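Local atomic coordinates of putative glycosyltransferase (Mannosyltransferase) involved in glycosylating the PBCV-1 major capsid protein (Paramecium bursaria Chlorella virus 1, PDB entry 2P6W), a protein that probably transfers a sugar from a UDP-linked donor to glycans of the viral major capsid protein, this chain being its manganese-binding N-terminal domain. Residues S96-S101 against H108-A113; Y118-G123 against Y169-P174; T122-V127 against A191-M196. One frame throughout, in Å; residues are numbered along the deposited sequence.

The three contacts lie close together in a GT-A-type domain, centres 8 to 9 Å apart, interaction 3 nearest the middle of the chain. Interaction 1 closes first along the chain, laying the loop 96-101 on strand 107-110. Interactions 2 and 3 then start from the same place, sharing Thr122 and Gly123 and running on to later parts of the chain. Strands 124-128, 107-110 and 169-172 lie in that order in the six-stranded mixed sheet; the last two tie interactions 1 and 2 together, Thr109 O with His172 N, and Phe110 O also meets Asn121 N of the loop. Interaction 3 joins this sheet to the small three-stranded one that carries His195, and thus reaches the manganese and the UDP-sugar site.

Interaction 1: residues S96-S101 against H108-A113; sequences SFIDLS and HTFHEA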
loop_
_atom_site.group_PDB
_atom_site.type_symbol
_atom_site.label_atom_id
_atom_site.label_comp_id
_atom_site.label_asym_id
_atom_site.label_seq_id
_atom_site.Cartn_x
_atom_site.Cartn_y
_atom_site.Cartn_z
ATOM N N SER A 96 -10.467 8.307 -10.654
ATOM C CA SER A 96 -10.620 9.760 -10.685
ATOM C C SER A 96 -9.341 10.470 -10.237
ATOM O O SER A 96 -9.191 11.675 -10.451
ATOM C CB SER A 96 -11.815 10.232 -9.846
ATOM O OG SER A 96 -11.615 9.931 -8.475
ATOM N N PHE A 97 -8.428 9.710 -9.614
ATOM C CA PHE A 97 -7.203 10.262 -9.007
ATOM C C PHE A 97 -5.933 9.849 -9.743
ATOM O O PHE A 97 -4.888 10.496 -9.601
ATOM C CB PHE A 97 -7.086 9.806 -7.544
ATOM C CG PHE A 97 -8.143 10.388 -6.646
ATOM C CD1 PHE A 97 -7.963 11.641 -6.046
ATOM C CD2 PHE A 97 -9.312 9.691 -6.406
ATOM C CE1 PHE A 97 -8.953 12.186 -5.231
ATOM C CE2 PHE A 97 -10.302 10.218 -5.574
ATOM C CZ PHE A 97 -10.120 11.460 -4.986
ATOM N N ILE A 98 -6.016 8.760 -10.505
ATOM C CA ILE A 98 -4.856 8.235 -11.219
ATOM C C ILE A 98 -5.257 7.613 -12.549
ATOM O O ILE A 98 -6.319 6.998 -12.662
ATOM C CB ILE A 98 -4.040 7.219 -10.328
ATOM C CG1 ILE A 98 -2.783 6.723 -11.044
ATOM C CG2 ILE A 98 -4.903 6.058 -9.867
ATOM C CD1 ILE A 98 -1.781 6.024 -10.103
ATOM N N ASP A 99 -4.406 7.810 -13.554
ATOM C CA ASP A 99 -4.615 7.288 -14.892
ATOM C C ASP A 99 -3.916 5.928 -14.969
ATOM O O ASP A 99 -2.680 5.861 -14.931
ATOM C CB ASP A 99 -4.000 8.275 -15.892
ATOM C CG ASP A 99 -4.075 7.803 -17.325
ATOM O OD1 ASP A 99 -4.636 6.723 -17.597
ATOM O OD2 ASP A 99 -3.571 8.552 -18.189
ATOM N N LEU A 100 -4.713 4.859 -15.072
ATOM C CA LEU A 100 -4.181 3.491 -15.146
ATOM C C LEU A 100 -4.205 2.916 -16.566
ATOM O O LEU A 100 -4.088 1.699 -16.748
ATOM C CB LEU A 100 -4.946 2.567 -14.185
ATOM C CG LEU A 100 -4.828 2.916 -12.692
ATOM C CD1 LEU A 100 -5.745 2.024 -11.864
ATOM C CD2 LEU A 100 -3.384 2.828 -12.217
ATOM N N SER A 101 -4.330 3.787 -17.563
ATOM C CA SER A 101 -4.562 3.344 -18.943
ATOM C C SER A 101 -3.332 2.901 -19.727
ATOM O O SER A 101 -3.495 2.247 -20.772
ATOM C CB SER A 101 -5.302 4.423 -19.736
ATOM O OG SER A 101 -4.477 5.545 -19.919
ATOM N N HIS A 108 2.740 1.625 -10.026
ATOM C CA HIS A 108 2.563 3.031 -9.704
ATOM C C HIS A 108 2.948 3.227 -8.243
ATOM O O HIS A 108 2.429 2.523 -7.365
ATOM C CB HIS A 108 1.107 3.452 -9.914
ATOM C CG HIS A 108 0.726 3.538 -11.353
ATOM N ND1 HIS A 108 0.149 2.492 -12.034
ATOM C CD2 HIS A 108 0.891 4.530 -12.252
ATOM C CE1 HIS A 108 -0.031 2.837 -13.296
ATOM N NE2 HIS A 108 0.393 4.077 -13.448
ATOM N N THR A 109 3.899 4.134 -7.999
ATOM C CA THR A 109 4.398 4.416 -6.658
ATOM C C THR A 109 4.371 5.919 -6.405
ATOM O O THR A 109 4.018 6.704 -7.301
ATOM C CB THR A 109 5.844 3.856 -6.473
ATOM O OG1 THR A 109 6.697 4.442 -7.473
ATOM C CG2 THR A 109 5.827 2.340 -6.615
ATOM N N PHE A 110 4.727 6.317 -5.191
ATOM C CA PHE A 110 4.581 7.709 -4.736
ATOM C C PHE A 110 5.801 8.168 -3.984
ATOM O O PHE A 110 6.350 7.422 -3.177
ATOM C CB PHE A 110 3.306 7.858 -3.880
ATOM C CG PHE A 110 2.121 7.314 -4.573
ATOM C CD1 PHE A 110 1.441 8.096 -5.499
ATOM C CD2 PHE A 110 1.748 5.983 -4.402
ATOM C CE1 PHE A 110 0.380 7.573 -6.231
ATOM C CE2 PHE A 110 0.697 5.449 -5.113
ATOM C CZ PHE A 110 0.005 6.241 -6.043
ATOM N N HIS A 111 6.234 9.396 -4.271
ATOM C CA HIS A 111 7.332 9.959 -3.513
ATOM C C HIS A 111 6.842 10.517 -2.184
ATOM O O HIS A 111 5.635 10.527 -1.908
ATOM C CB HIS A 111 8.114 11.002 -4.331
ATOM C CG HIS A 111 7.396 12.300 -4.538
ATOM N ND1 HIS A 111 7.292 13.251 -3.547
ATOM C CD2 HIS A 111 6.812 12.837 -5.639
ATOM C CE1 HIS A 111 6.638 14.300 -4.012
ATOM N NE2 HIS A 111 6.351 14.080 -5.286
ATOM N N GLU A 112 7.795 10.933 -1.346
ATOM C CA GLU A 112 7.464 11.523 -0.029
ATOM C C GLU A 112 8.308 12.775 0.201
ATOM O O GLU A 112 8.672 13.093 1.328
ATOM C CB GLU A 112 7.638 10.507 1.110
ATOM C CG GLU A 112 9.001 9.773 1.158
ATOM C CD GLU A 112 9.179 8.910 2.398
ATOM O OE1 GLU A 112 8.163 8.509 3.008
ATOM O OE2 GLU A 112 10.343 8.632 2.752
ATOM N N ALA A 113 8.556 13.517 -0.874
ATOM C CA ALA A 113 9.422 14.696 -0.816
ATOM C C ALA A 113 8.670 15.957 -0.421
ATOM O O ALA A 113 7.474 16.051 -0.652
ATOM C CB ALA A 113 10.074 14.910 -2.177
#
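Two aliphatic ends converge on the His108 ring because of how their torsions are set. Ile98 is extended, with CG1 opposite the backbone N (chi1 -177°), which carries CD1 out to the histidine. Leu100 instead has CG beside its N (chi1 -63°), and from there CD2 is the branch that reaches the ring, although its CB does not itself face the strand. His108 belongs to strand 107-110 of the mixed sheet in this GT-A-type glycosyltransferase domain, and residues 96-101 form an irregular loop packed against that strand.

The two methyl groups divide the imidazole between them. Ile98 CD1 sits 3.7 Å from both CG and CD2 of His108, while Leu100 CD2 takes the other part of the ring, 3.5 Å from His108 CE1. Both approach the ring at a slant. Farther along the strand, Ile98 CD1 also reaches Phe110 CZ at 4.4 Å, so one methyl bridges two side chains of the same strand. The histidine is buried, with the rings of Trp75 and His172 meeting it as well, and Phe126 of the adjacent strand touches it. Phe110 in turn packs on Val124 and Phe126, which continues the apolar layer onto the neighbouring strand 124-128.

The nearest polar approach, Asp99 O to His108 NE2, is 3.9 Å, too long to count as a bond; the loop is fastened within itself. Asp99 makes an Asx turn there, and its OD1 is gripped twice: Ser101 N comes to it on the anti side at 3.0 Å, 35° out of the carboxylate plane, and Ser101 OG meets the syn lone pair of Asp99 OD1 at 2.6 Å.

Interaction 2: residues Y118-G123 against Y169-P174; sequences YPINTG and YIVHDP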
loop_
_atom_site.group_PDB
_atom_site.type_symbol
_atom_site.label_atom_id
_atom_site.label_comp_id
_atom_site.label_asym_id
_atom_site.label_seq_id
_atom_site.Cartn_x
_atom_site.Cartn_y
_atom_site.Cartn_z
ATOM N N TYR A 118 13.128 8.715 1.859
ATOM C CA TYR A 118 13.413 7.767 0.769
ATOM C C TYR A 118 12.701 8.209 -0.532
ATOM O O TYR A 118 11.676 8.918 -0.482
ATOM C CB TYR A 118 13.003 6.345 1.204
ATOM C CG TYR A 118 13.682 5.282 0.360
ATOM C CD1 TYR A 118 15.054 5.047 0.485
ATOM C CD2 TYR A 118 12.974 4.555 -0.590
ATOM C CE1 TYR A 118 15.694 4.100 -0.300
ATOM C CE2 TYR A 118 13.605 3.593 -1.374
ATOM C CZ TYR A 118 14.969 3.380 -1.225
ATOM O OH TYR A 118 15.613 2.462 -2.023
ATOM N N PRO A 119 13.273 7.870 -1.716
ATOM C CA PRO A 119 12.604 8.347 -2.939
ATOM C C PRO A 119 11.162 7.892 -3.189
ATOM O O PRO A 119 10.436 8.579 -3.912
ATOM C CB PRO A 119 13.509 7.846 -4.066
ATOM C CG PRO A 119 14.856 7.718 -3.424
ATOM C CD PRO A 119 14.568 7.219 -2.016
ATOM N N ILE A 120 10.762 6.752 -2.622
ATOM C CA ILE A 120 9.359 6.328 -2.704
ATOM C C ILE A 120 8.874 5.871 -1.334
ATOM O O ILE A 120 9.671 5.423 -0.487
ATOM C CB ILE A 120 9.108 5.210 -3.778
ATOM C CG1 ILE A 120 9.939 3.946 -3.479
ATOM C CG2 ILE A 120 9.427 5.722 -5.165
ATOM C CD1 ILE A 120 9.602 2.732 -4.366
ATOM N N ASN A 121 7.560 5.979 -1.127
ATOM C CA ASN A 121 6.947 5.418 0.067
ATOM C C ASN A 121 5.929 4.372 -0.370
ATOM O O ASN A 121 4.931 4.713 -1.016
ATOM C CB ASN A 121 6.285 6.537 0.868
ATOM C CG ASN A 121 5.618 6.033 2.117
ATOM O OD1 ASN A 121 4.679 5.227 2.060
ATOM N ND2 ASN A 121 6.051 6.556 3.265
ATOM N N THR A 122 6.190 3.105 -0.020
ATOM C CA THR A 122 5.383 2.001 -0.544
ATOM C C THR A 122 4.231 1.603 0.379
ATOM O O THR A 122 3.681 0.506 0.250
ATOM C CB THR A 122 6.250 0.762 -0.875
ATOM O OG1 THR A 122 7.041 0.415 0.266
ATOM C CG2 THR A 122 7.153 1.028 -2.104
ATOM N N GLY A 123 3.834 2.522 1.266
ATOM C CA GLY A 123 2.645 2.327 2.104
ATOM C C GLY A 123 1.382 2.242 1.253
ATOM O O GLY A 123 0.354 1.708 1.686
ATOM N N TYR A 169 7.390 1.798 -14.795
ATOM C CA TYR A 169 6.907 2.285 -13.499
ATOM C C TYR A 169 6.790 3.796 -13.516
ATOM O O TYR A 169 7.455 4.476 -14.315
ATOM C CB TYR A 169 7.858 1.862 -12.379
ATOM C CG TYR A 169 9.261 2.411 -12.506
ATOM C CD1 TYR A 169 9.618 3.624 -11.905
ATOM C CD2 TYR A 169 10.241 1.726 -13.256
ATOM C CE1 TYR A 169 10.927 4.116 -12.030
ATOM C CE2 TYR A 169 11.551 2.212 -13.366
ATOM C CZ TYR A 169 11.867 3.416 -12.764
ATOM O OH TYR A 169 13.146 3.912 -12.884
ATOM N N ILE A 170 5.951 4.317 -12.615
ATOM C CA ILE A 170 5.811 5.751 -12.461
ATOM C C ILE A 170 5.884 6.083 -10.980
ATOM O O ILE A 170 5.291 5.377 -10.159
ATOM C CB ILE A 170 4.490 6.289 -13.054
ATOM C CG1 ILE A 170 4.406 5.963 -14.558
ATOM C CG2 ILE A 170 4.408 7.812 -12.888
ATOM C CD1 ILE A 170 3.107 6.487 -15.253
ATOM N N VAL A 171 6.608 7.157 -10.660
ATOM C CA VAL A 171 6.617 7.733 -9.311
ATOM C C VAL A 171 5.827 9.025 -9.392
ATOM O O VAL A 171 6.223 9.952 -10.109
ATOM C CB VAL A 171 8.054 8.002 -8.782
ATOM C CG1 VAL A 171 8.004 8.557 -7.369
ATOM C CG2 VAL A 171 8.880 6.714 -8.786
ATOM N N HIS A 172 4.705 9.034 -8.682
ATOM C CA HIS A 172 3.735 10.121 -8.694
ATOM C C HIS A 172 3.883 10.980 -7.438
ATOM O O HIS A 172 4.377 10.518 -6.411
ATOM C CB HIS A 172 2.321 9.555 -8.657
ATOM C CG HIS A 172 1.916 8.809 -9.891
ATOM N ND1 HIS A 172 1.994 7.439 -9.995
ATOM C CD2 HIS A 172 1.388 9.247 -11.059
ATOM C CE1 HIS A 172 1.528 7.062 -11.172
ATOM N NE2 HIS A 172 1.155 8.137 -11.837
ATOM N N ASP A 173 3.398 12.213 -7.528
ATOM C CA ASP A 173 3.141 13.028 -6.339
ATOM C C ASP A 173 2.224 12.243 -5.423
ATOM O O ASP A 173 1.360 11.499 -5.901
ATOM C CB ASP A 173 2.454 14.336 -6.716
ATOM C CG ASP A 173 3.400 15.333 -7.399
ATOM O OD1 ASP A 173 4.640 15.239 -7.236
ATOM O OD2 ASP A 173 2.879 16.220 -8.106
ATOM N N PRO A 174 2.416 12.380 -4.101
ATOM C CA PRO A 174 1.627 11.616 -3.147
ATOM C C PRO A 174 0.382 12.294 -2.563
ATOM O O PRO A 174 -0.273 11.721 -1.679
ATOM C CB PRO A 174 2.638 11.398 -2.021
ATOM C CG PRO A 174 3.357 12.735 -1.971
ATOM C CD PRO A 174 3.497 13.134 -3.436
#
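Pro119 makes the first, slight approach: its carbonyl O lies 4.2 Å from Val171 CG1, while its ring touches Tyr158 of helix 153-164. Ile120 comes next and does most of the work. Its CG1 is placed between the backbone N and the carbonyl carbon (chi1 60°), which leaves CG2 as the branch that meets the other segment. That single methyl touches both branches of the valine, at 3.8 Å from Val171 CG2 and 3.9 Å from Val171 CG1, with the two side chains crossing at about a right angle.

Val171 stands on strand 169-172, the outermost strand on this side of the six-stranded mixed sheet in the GT-A-type domain, its CB directed toward the loop. Residues 118-123 belong to the loop that links strand 107-110 to strand 124-128, so the contact sets the connection between two strands against a third one. Thr109, on the strand between, is touched by Ile120 as well as by Val171, and Tyr158 lies against Ile120 too.

Past Ile120 the chain turns from the valine and its bonding becomes polar. Asn121 is buried, and its backbone is bonded to Phe110. Its side chain forms an Asx turn, OD1 taking the N-H of Gly123 at 2.9 Å with a 153° angle at the hydrogen, the donor tilted 30° from the plane of the side-chain carbonyl. Asn178 ND2 gives a second bond to that oxygen, and Asn121 ND2 is held by Glu112 OE1. Thr122 OG1 is bonded to Glu153, and the backbone of Gly123 to that of Asp80.

Interaction 3: residues T122-V127 against A191-M196; sequences TGVKFV and ALFVHM. With MN (manganese (II) ion), chain B.
Gly123 faces His195 with their CA atoms 7.4 Å apart, and Val124 faces Phe193 at 8.1 Å, a spacing filled by side chains from Val124, Phe193 and His195, and at Gly123 by the backbone itself. The two strands belong to different sheets of the GT-A-type domain: 124-128 lies in the large mixed sheet, and 193-195 pairs with 83-85 just beyond the DxD motif, Asp80 and Asp82.

Val124 and Phe193 each direct CB toward the other segment and make the apolar half of the contact, Val124 CG1 lying 4.2 Å from Phe193 CD2. Leu192 CG sits over the centre of one face of the phenylalanine ring, while Leu77 touches both Val124 and Phe193.

Gly123 presents bare backbone to the imidazole, bringing its CA to 3.8 Å from His195 CE1. With CG opposite the backbone N (chi1 -179°), the ring is carried toward Gly123 and the manganese. Its ND1 is bonded to Asn178 OD1, a second-shell contact that helps fix the rotation of the ring. Asp80 and Asp82 share the metal, and the other ring nitrogen, His195 NE2, binds the manganese at 2.3 Å.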
loop_
_atom_site.group_PDB
_atom_site.type_symbol
_atom_site.label_atom_id
_atom_site.label_comp_id
_atom_site.label_asym_id
_atom_site.label_seq_id
_atom_site.Cartn_x
_atom_site.Cartn_y
_atom_site.Cartn_z
ATOM N N THR A 122 6.190 3.105 -0.020
ATOM C CA THR A 122 5.383 2.001 -0.544
ATOM C C THR A 122 4.231 1.603 0.379
ATOM O O THR A 122 3.681 0.506 0.250
ATOM C CB THR A 122 6.250 0.762 -0.875
ATOM O OG1 THR A 122 7.041 0.415 0.266
ATOM C CG2 THR A 122 7.153 1.028 -2.104
ATOM N N GLY A 123 3.834 2.522 1.266
ATOM C CA GLY A 123 2.645 2.327 2.104
ATOM C C GLY A 123 1.382 2.242 1.253
ATOM O O GLY A 123 0.354 1.708 1.686
ATOM N N VAL A 124 1.466 2.796 0.042
ATOM C CA VAL A 124 0.437 2.670 -1.007
ATOM C C VAL A 124 1.188 2.302 -2.285
ATOM O O VAL A 124 2.102 3.029 -2.681
ATOM C CB VAL A 124 -0.308 4.006 -1.249
ATOM C CG1 VAL A 124 -1.353 3.824 -2.332
ATOM C CG2 VAL A 124 -0.994 4.472 0.054
ATOM N N LYS A 125 0.820 1.180 -2.907
ATOM C CA LYS A 125 1.600 0.647 -4.031
ATOM C C LYS A 125 0.674 -0.124 -4.954
ATOM O O LYS A 125 0.007 -1.077 -4.521
ATOM C CB LYS A 125 2.706 -0.294 -3.515
ATOM C CG LYS A 125 3.553 -0.943 -4.597
ATOM C CD LYS A 125 4.624 -1.883 -4.010
ATOM C CE LYS A 125 4.020 -3.167 -3.431
ATOM N NZ LYS A 125 5.115 -4.221 -3.218
ATOM N N PHE A 126 0.625 0.302 -6.219
ATOM C CA PHE A 126 -0.151 -0.368 -7.262
ATOM C C PHE A 126 0.753 -1.324 -8.000
ATOM O O PHE A 126 1.818 -0.929 -8.465
ATOM C CB PHE A 126 -0.660 0.641 -8.298
ATOM C CG PHE A 126 -1.769 1.536 -7.812
ATOM C CD1 PHE A 126 -3.085 1.258 -8.150
ATOM C CD2 PHE A 126 -1.493 2.696 -7.074
ATOM C CE1 PHE A 126 -4.135 2.103 -7.735
ATOM C CE2 PHE A 126 -2.546 3.545 -6.653
ATOM C CZ PHE A 126 -3.853 3.246 -6.998
ATOM N N VAL A 127 0.301 -2.571 -8.128
ATOM C CA VAL A 127 1.063 -3.632 -8.785
ATOM C C VAL A 127 0.179 -4.299 -9.842
ATOM O O VAL A 127 -0.867 -4.861 -9.508
ATOM C CB VAL A 127 1.468 -4.733 -7.765
ATOM C CG1 VAL A 127 2.398 -5.751 -8.429
ATOM C CG2 VAL A 127 2.137 -4.128 -6.544
ATOM N N ALA A 191 -7.541 14.356 0.062
ATOM C CA ALA A 191 -6.903 13.099 -0.331
ATOM C C ALA A 191 -7.934 11.991 -0.531
ATOM O O ALA A 191 -9.066 12.105 -0.067
ATOM C CB ALA A 191 -5.880 12.679 0.729
ATOM N N LEU A 192 -7.537 10.925 -1.220
ATOM C CA LEU A 192 -8.299 9.689 -1.200
ATOM C C LEU A 192 -7.719 8.797 -0.101
ATOM O O LEU A 192 -8.447 8.380 0.798
ATOM C CB LEU A 192 -8.225 8.963 -2.540
ATOM C CG LEU A 192 -8.936 7.601 -2.559
ATOM C CD1 LEU A 192 -10.440 7.744 -2.225
ATOM C CD2 LEU A 192 -8.709 6.950 -3.954
ATOM N N PHE A 193 -6.416 8.500 -0.194
ATOM C CA PHE A 193 -5.732 7.653 0.806
ATOM C C PHE A 193 -4.862 8.484 1.748
ATOM O O PHE A 193 -3.944 9.177 1.314
ATOM C CB PHE A 193 -4.876 6.580 0.106
ATOM C CG PHE A 193 -5.683 5.638 -0.747
ATOM C CD1 PHE A 193 -6.835 5.046 -0.239
ATOM C CD2 PHE A 193 -5.300 5.349 -2.057
ATOM C CE1 PHE A 193 -7.603 4.166 -1.014
ATOM C CE2 PHE A 193 -6.046 4.482 -2.827
ATOM C CZ PHE A 193 -7.209 3.892 -2.306
ATOM N N VAL A 194 -5.182 8.412 3.039
ATOM C CA VAL A 194 -4.491 9.186 4.050
ATOM C C VAL A 194 -3.581 8.229 4.829
ATOM O O VAL A 194 -4.020 7.179 5.289
ATOM C CB VAL A 194 -5.489 9.875 5.004
ATOM C CG1 VAL A 194 -4.741 10.641 6.092
ATOM C CG2 VAL A 194 -6.420 10.812 4.226
ATOM N N HIS A 195 -2.311 8.582 4.990
ATOM C CA HIS A 195 -1.344 7.622 5.495
ATOM C C HIS A 195 -0.778 8.083 6.850
ATOM O O HIS A 195 -0.101 9.093 6.928
ATOM C CB HIS A 195 -0.245 7.422 4.446
ATOM C CG HIS A 195 0.808 6.428 4.827
ATOM N ND1 HIS A 195 1.910 6.175 4.029
ATOM C CD2 HIS A 195 0.929 5.612 5.907
ATOM C CE1 HIS A 195 2.661 5.247 4.604
ATOM N NE2 HIS A 195 2.093 4.895 5.748
ATOM N N MET A 196 -1.131 7.373 7.916
ATOM C CA MET A 196 -0.631 7.710 9.258
ATOM C C MET A 196 0.781 7.163 9.472
ATOM O O MET A 196 1.023 6.342 10.358
ATOM C CB MET A 196 -1.597 7.178 10.328
ATOM C CG MET A 196 -3.031 7.703 10.219
ATOM S SD MET A 196 -4.091 6.943 11.488
ATOM C CE MET A 196 -4.061 5.226 10.961
HETATM MN MN MN B . 2.693 2.950 6.859
#